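[4Fe-4S]-dependent U34-ARNt thiolase (Methanococcus maripaludis, PDB 6SCY) is thought to thiolate the wobble uridine of transfer RNA with the help of a [4Fe-4S] cluster and ATP, and also binds zinc. Local coordinates at residues V174-M179 against S239-V244; L46-K51 against I76-L81. All blocks are in the same frame, centred on the assembly; numbering follows the deposited sequence.

Interaction 1 of 2, residues V174-M179 against S239-V244; sequences VAQAVM and SFRSEV
Q176 meets helix 239-254 through both its stem and its amide. At the stem, its CB lies 4.1 Å from CG1 of V244, which also rests against the Q176 backbone carbonyl. CG of Q176 is anti to the carbonyl carbon (chi1 -73°), and from there the extended chain carries OE1 to R241. NE of R241 donates a weak hydrogen bond of 3.5 Å to that OE1, bent to 139°. The two side chains cross at about a right angle, with amide and guanidinium planes 80° apart. One residue on, A177 sets its backbone N over a face of the guanidinium, while its CB lies 4.0 Å from R241 NH1. M179 closes the row: its CB is 3.8 Å from V244 CG1, and the bent remainder of the chain leads off to I247 and L251. CG1 of V244 thus fits between Q176 and M179, where the axes of segments 174-179 and 239-244 approach to 9.7 Å. R241, extended from CG to NE, also lies about 4 Å, side chain to side chain, from D173, a predicted ATP-binding residue. A leucine in place of R241 would probably cost Q176 OE1 this weak donor and leave the backbone of A177 without its flat cover. The chemistry is therefore uneven: the polar link is weak, the arginine lies on the side of D173, and the contact rests mainly on packing, with V244 at its apolar end.

Interaction 2 of 2, residues L46-K51 against I76-L81; sequences LKNNIK and IPNSNL
Two torsions bring the polar groups together: with CG of N48 anti to its own backbone N (chi1 -156°), the amide reaches N78, and with OG of S79 leaning to the far side from its own carbonyl carbon (chi1 -89°), the hydroxyl meets the main chain of segment 46-51. OD1 of N48 accepts the backbone N-H of N78 at 2.9 Å, the donor tilted 21° from the carbonyl plane. The same side chain slides past I76, running in the opposite direction. S79 OG sits between two carbonyls, 2.8 Å from K47 O and 3.1 Å from I50 O. N78 O receives a weak bond from N49 N. K51 and N80 then form a parallel bridge, made by N80 N donating to I50 O at 3.0 Å and by a backbone bond between N80 and V52. Their side chains lie side by side with K51 CG 3.9 Å from N80 CB; the K51 amine reaches on to E160 O. The bridge opens the pairing of strands 51-55 and 80-87, the two strands of a beta-alpha-beta crossover through helix 60-75. Y73 of that helix packs against I50 and S79, while OD2 of D163, just before strand 164-167, accepts a hydrogen bond from K51 N on the other side.

Interactions 1 and 2 lie on opposite sides of the chain's centre, their own centres 34 Å apart and their nearest atoms about 17 Å, without touching. The parallel sheet relates them: interaction 2 stands at the start of the pairing of strands 51-55 and 80-87, and strand 164-167, on the other flank of 51-55, leads into helix 171-184 of interaction 1. Only interaction 1 comes near the annotated sites. The side chain of R241 is about 9 Å from the iron-sulfur cluster and about 8 Å from that of the cluster ligand C142. Interaction 2 lies away from these sites, nearer the surface, and closes along the chain before interaction 1 opens.

Interaction 1 of 2, residues V174-M179 against S239-V244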
loop_
_atom_site.group_PDB
_atom_site.type_symbol
_atom_site.label_atom_id
_atom_site.label_comp_id
_atom_site.label_asym_id
_atom_site.label_seq_id
_atom_site.Cartn_x
_atom_site.Cartn_y
_atom_site.Cartn_z
ATOM N N VAL A 174 -12.256 -5.852 -1.743
ATOM C CA VAL A 174 -11.788 -4.816 -0.821
ATOM C C VAL A 174 -10.256 -4.701 -0.799
ATOM O O VAL A 174 -9.755 -3.580 -0.823
ATOM C CB VAL A 174 -12.398 -5.015 0.586
ATOM C CG1 VAL A 174 -11.903 -3.963 1.572
ATOM C CG2 VAL A 174 -13.919 -4.989 0.515
ATOM N N ALA A 175 -9.521 -5.837 -0.771
ATOM C CA ALA A 175 -8.053 -5.859 -0.783
ATOM C C ALA A 175 -7.484 -5.247 -2.063
ATOM O O ALA A 175 -6.477 -4.547 -2.006
ATOM C CB ALA A 175 -7.550 -7.282 -0.617
ATOM N N GLN A 176 -8.153 -5.490 -3.206
ATOM C CA GLN A 176 -7.791 -4.998 -4.534
ATOM C C GLN A 176 -7.911 -3.491 -4.621
ATOM O O GLN A 176 -6.977 -2.841 -5.088
ATOM C CB GLN A 176 -8.686 -5.639 -5.606
ATOM C CG GLN A 176 -8.360 -7.094 -5.883
ATOM C CD GLN A 176 -9.519 -7.839 -6.481
ATOM O OE1 GLN A 176 -10.452 -7.254 -7.046
ATOM N NE2 GLN A 176 -9.478 -9.160 -6.365
ATOM N N ALA A 177 -9.070 -2.938 -4.210
ATOM C CA ALA A 177 -9.356 -1.505 -4.230
ATOM C C ALA A 177 -8.373 -0.710 -3.366
ATOM O O ALA A 177 -7.948 0.376 -3.772
ATOM C CB ALA A 177 -10.784 -1.260 -3.773
ATOM N N VAL A 178 -7.991 -1.270 -2.198
ATOM C CA VAL A 178 -7.043 -0.681 -1.254
ATOM C C VAL A 178 -5.685 -0.615 -1.949
ATOM O O VAL A 178 -5.093 0.461 -2.018
ATOM C CB VAL A 178 -7.002 -1.471 0.083
ATOM C CG1 VAL A 178 -5.767 -1.129 0.898
ATOM C CG2 VAL A 178 -8.259 -1.229 0.910
ATOM N N MET A 179 -5.237 -1.748 -2.523
ATOM C CA MET A 179 -3.976 -1.875 -3.252
ATOM C C MET A 179 -3.931 -0.944 -4.460
ATOM O O MET A 179 -2.877 -0.375 -4.727
ATOM C CB MET A 179 -3.733 -3.335 -3.670
ATOM C CG MET A 179 -2.276 -3.668 -3.939
ATOM S SD MET A 179 -1.242 -3.791 -2.446
ATOM C CE MET A 179 -0.083 -4.989 -2.989
ATOM N N SER A 239 -8.111 -3.468 -17.145
ATOM C CA SER A 239 -7.076 -4.489 -16.958
ATOM C C SER A 239 -6.221 -4.309 -15.699
ATOM O O SER A 239 -5.549 -5.262 -15.291
ATOM C CB SER A 239 -6.196 -4.589 -18.201
ATOM O OG SER A 239 -6.965 -4.927 -19.348
ATOM N N PHE A 240 -6.241 -3.107 -15.083
ATOM C CA PHE A 240 -5.472 -2.817 -13.867
ATOM C C PHE A 240 -5.957 -3.620 -12.656
ATOM O O PHE A 240 -5.127 -4.175 -11.931
ATOM C CB PHE A 240 -5.418 -1.307 -13.571
ATOM C CG PHE A 240 -4.565 -0.874 -12.398
ATOM C CD1 PHE A 240 -3.269 -1.356 -12.243
ATOM C CD2 PHE A 240 -5.032 0.063 -11.488
ATOM C CE1 PHE A 240 -2.476 -0.944 -11.171
ATOM C CE2 PHE A 240 -4.233 0.480 -10.419
ATOM C CZ PHE A 240 -2.961 -0.029 -10.267
ATOM N N ARG A 241 -7.296 -3.714 -12.467
ATOM C CA ARG A 241 -7.911 -4.480 -11.378
ATOM C C ARG A 241 -7.596 -5.973 -11.530
ATOM O O ARG A 241 -7.299 -6.626 -10.533
ATOM C CB ARG A 241 -9.430 -4.227 -11.281
ATOM C CG ARG A 241 -10.010 -4.594 -9.911
ATOM C CD ARG A 241 -11.479 -4.243 -9.774
ATOM N NE ARG A 241 -11.954 -4.432 -8.399
ATOM C CZ ARG A 241 -12.305 -3.446 -7.576
ATOM N NH1 ARG A 241 -12.717 -3.713 -6.347
ATOM N NH2 ARG A 241 -12.265 -2.183 -7.987
ATOM N N SER A 242 -7.601 -6.495 -12.777
ATOM C CA SER A 242 -7.252 -7.889 -13.059
ATOM C C SER A 242 -5.747 -8.147 -12.831
ATOM O O SER A 242 -5.362 -9.282 -12.548
ATOM C CB SER A 242 -7.675 -8.288 -14.471
ATOM O OG SER A 242 -6.997 -7.543 -15.468
ATOM N N GLU A 243 -4.907 -7.086 -12.922
ATOM C CA GLU A 243 -3.464 -7.160 -12.668
ATOM C C GLU A 243 -3.237 -7.133 -11.155
ATOM O O GLU A 243 -2.457 -7.941 -10.647
ATOM C CB GLU A 243 -2.723 -5.997 -13.353
ATOM C CG GLU A 243 -1.219 -6.213 -13.476
ATOM C CD GLU A 243 -0.379 -4.996 -13.818
ATOM O OE1 GLU A 243 -0.692 -4.304 -14.815
ATOM O OE2 GLU A 243 0.612 -4.746 -13.094
ATOM N N VAL A 244 -3.941 -6.210 -10.446
ATOM C CA VAL A 244 -3.896 -6.027 -8.987
ATOM C C VAL A 244 -4.411 -7.274 -8.269
ATOM O O VAL A 244 -3.817 -7.676 -7.270
ATOM C CB VAL A 244 -4.617 -4.728 -8.536
ATOM C CG1 VAL A 244 -4.906 -4.721 -7.037
ATOM C CG2 VAL A 244 -3.809 -3.499 -8.922
#

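Interaction 2 of 2, residues L46-K51 against I76-L81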
loop_
_atom_site.group_PDB
_atom_site.type_symbol
_atom_site.label_atom_id
_atom_site.label_comp_id
_atom_site.label_asym_id
_atom_site.label_seq_id
_atom_site.Cartn_x
_atom_site.Cartn_y
_atom_site.Cartn_z
ATOM N N LEU A 46 -27.581 -5.794 13.054
ATOM C CA LEU A 46 -28.384 -6.981 13.304
ATOM C C LEU A 46 -29.196 -6.792 14.576
ATOM O O LEU A 46 -28.781 -7.219 15.654
ATOM C CB LEU A 46 -27.504 -8.243 13.389
ATOM C CG LEU A 46 -26.588 -8.547 12.213
ATOM C CD1 LEU A 46 -25.275 -9.053 12.700
ATOM C CD2 LEU A 46 -27.197 -9.549 11.289
ATOM N N LYS A 47 -30.350 -6.129 14.450
ATOM C CA LYS A 47 -31.285 -5.871 15.550
ATOM C C LYS A 47 -32.703 -5.642 15.030
ATOM O O LYS A 47 -32.914 -5.604 13.822
ATOM C CB LYS A 47 -30.813 -4.704 16.457
ATOM C CG LYS A 47 -30.815 -3.320 15.818
ATOM C CD LYS A 47 -30.547 -2.238 16.857
ATOM C CE LYS A 47 -30.900 -0.860 16.355
ATOM N NZ LYS A 47 -30.695 0.177 17.397
ATOM N N ASN A 48 -33.668 -5.480 15.942
ATOM C CA ASN A 48 -35.063 -5.200 15.605
ATOM C C ASN A 48 -35.244 -3.710 15.257
ATOM O O ASN A 48 -34.376 -2.889 15.569
ATOM C CB ASN A 48 -35.967 -5.614 16.774
ATOM C CG ASN A 48 -37.390 -5.923 16.390
ATOM O OD1 ASN A 48 -37.673 -6.751 15.517
ATOM N ND2 ASN A 48 -38.320 -5.271 17.064
ATOM N N ASN A 49 -36.360 -3.368 14.610
ATOM C CA ASN A 49 -36.738 -2.001 14.236
ATOM C C ASN A 49 -35.781 -1.339 13.209
ATOM O O ASN A 49 -35.619 -0.109 13.219
ATOM C CB ASN A 49 -36.963 -1.105 15.472
ATOM C CG ASN A 49 -37.622 -1.813 16.627
ATOM O OD1 ASN A 49 -38.671 -2.454 16.487
ATOM N ND2 ASN A 49 -36.998 -1.735 17.791
ATOM N N ILE A 50 -35.219 -2.131 12.268
ATOM C CA ILE A 50 -34.378 -1.568 11.194
ATOM C C ILE A 50 -34.765 -2.145 9.811
ATOM O O ILE A 50 -35.198 -3.290 9.713
ATOM C CB ILE A 50 -32.832 -1.596 11.426
ATOM C CG1 ILE A 50 -32.305 -3.008 11.647
ATOM C CG2 ILE A 50 -32.372 -0.644 12.526
ATOM C CD1 ILE A 50 -31.581 -3.447 10.520
ATOM N N LYS A 51 -34.590 -1.332 8.757
ATOM C CA LYS A 51 -34.882 -1.654 7.358
ATOM C C LYS A 51 -33.560 -1.631 6.576
ATOM O O LYS A 51 -32.839 -0.630 6.642
ATOM C CB LYS A 51 -35.874 -0.605 6.804
ATOM C CG LYS A 51 -36.430 -0.906 5.426
ATOM C CD LYS A 51 -37.321 0.216 4.951
ATOM C CE LYS A 51 -38.775 -0.179 4.912
ATOM N NZ LYS A 51 -39.573 0.795 4.127
ATOM N N ILE A 76 -36.331 -12.050 12.888
ATOM C CA ILE A 76 -36.515 -10.727 13.513
ATOM C C ILE A 76 -37.850 -10.153 13.015
ATOM O O ILE A 76 -38.012 -9.989 11.800
ATOM C CB ILE A 76 -35.294 -9.775 13.321
ATOM C CG1 ILE A 76 -33.938 -10.516 13.397
ATOM C CG2 ILE A 76 -35.325 -8.642 14.318
ATOM C CD1 ILE A 76 -33.637 -11.459 14.636
ATOM N N PRO A 77 -38.845 -9.952 13.920
ATOM C CA PRO A 77 -40.191 -9.562 13.459
ATOM C C PRO A 77 -40.321 -8.164 12.857
ATOM O O PRO A 77 -40.928 -8.033 11.789
ATOM C CB PRO A 77 -41.062 -9.730 14.709
ATOM C CG PRO A 77 -40.117 -9.555 15.850
ATOM C CD PRO A 77 -38.822 -10.159 15.384
ATOM N N ASN A 78 -39.770 -7.135 13.542
ATOM C CA ASN A 78 -39.858 -5.744 13.125
ATOM C C ASN A 78 -38.637 -5.279 12.362
ATOM O O ASN A 78 -38.177 -4.164 12.574
ATOM C CB ASN A 78 -40.153 -4.829 14.321
ATOM C CG ASN A 78 -41.418 -5.136 15.086
ATOM O OD1 ASN A 78 -42.187 -6.056 14.763
ATOM N ND2 ASN A 78 -41.659 -4.358 16.129
ATOM N N SER A 79 -38.123 -6.111 11.454
ATOM C CA SER A 79 -36.988 -5.732 10.613
ATOM C C SER A 79 -37.224 -6.121 9.166
ATOM O O SER A 79 -37.641 -7.247 8.900
ATOM C CB SER A 79 -35.674 -6.266 11.163
ATOM O OG SER A 79 -35.127 -5.312 12.059
ATOM N N ASN A 80 -37.037 -5.170 8.239
ATOM C CA ASN A 80 -37.321 -5.359 6.819
ATOM C C ASN A 80 -36.069 -5.455 5.964
ATOM O O ASN A 80 -35.009 -4.962 6.360
ATOM C CB ASN A 80 -38.236 -4.228 6.323
ATOM C CG ASN A 80 -39.070 -4.584 5.124
ATOM O OD1 ASN A 80 -38.797 -4.144 4.005
ATOM N ND2 ASN A 80 -40.110 -5.389 5.334
ATOM N N LEU A 81 -36.203 -6.070 4.771
ATOM C CA LEU A 81 -35.115 -6.255 3.811
ATOM C C LEU A 81 -35.656 -6.022 2.391
ATOM O O LEU A 81 -36.564 -6.726 1.948
ATOM C CB LEU A 81 -34.525 -7.672 3.976
ATOM C CG LEU A 81 -33.135 -7.945 3.424
ATOM C CD1 LEU A 81 -32.085 -7.210 4.203
ATOM C CD2 LEU A 81 -32.822 -9.417 3.485
#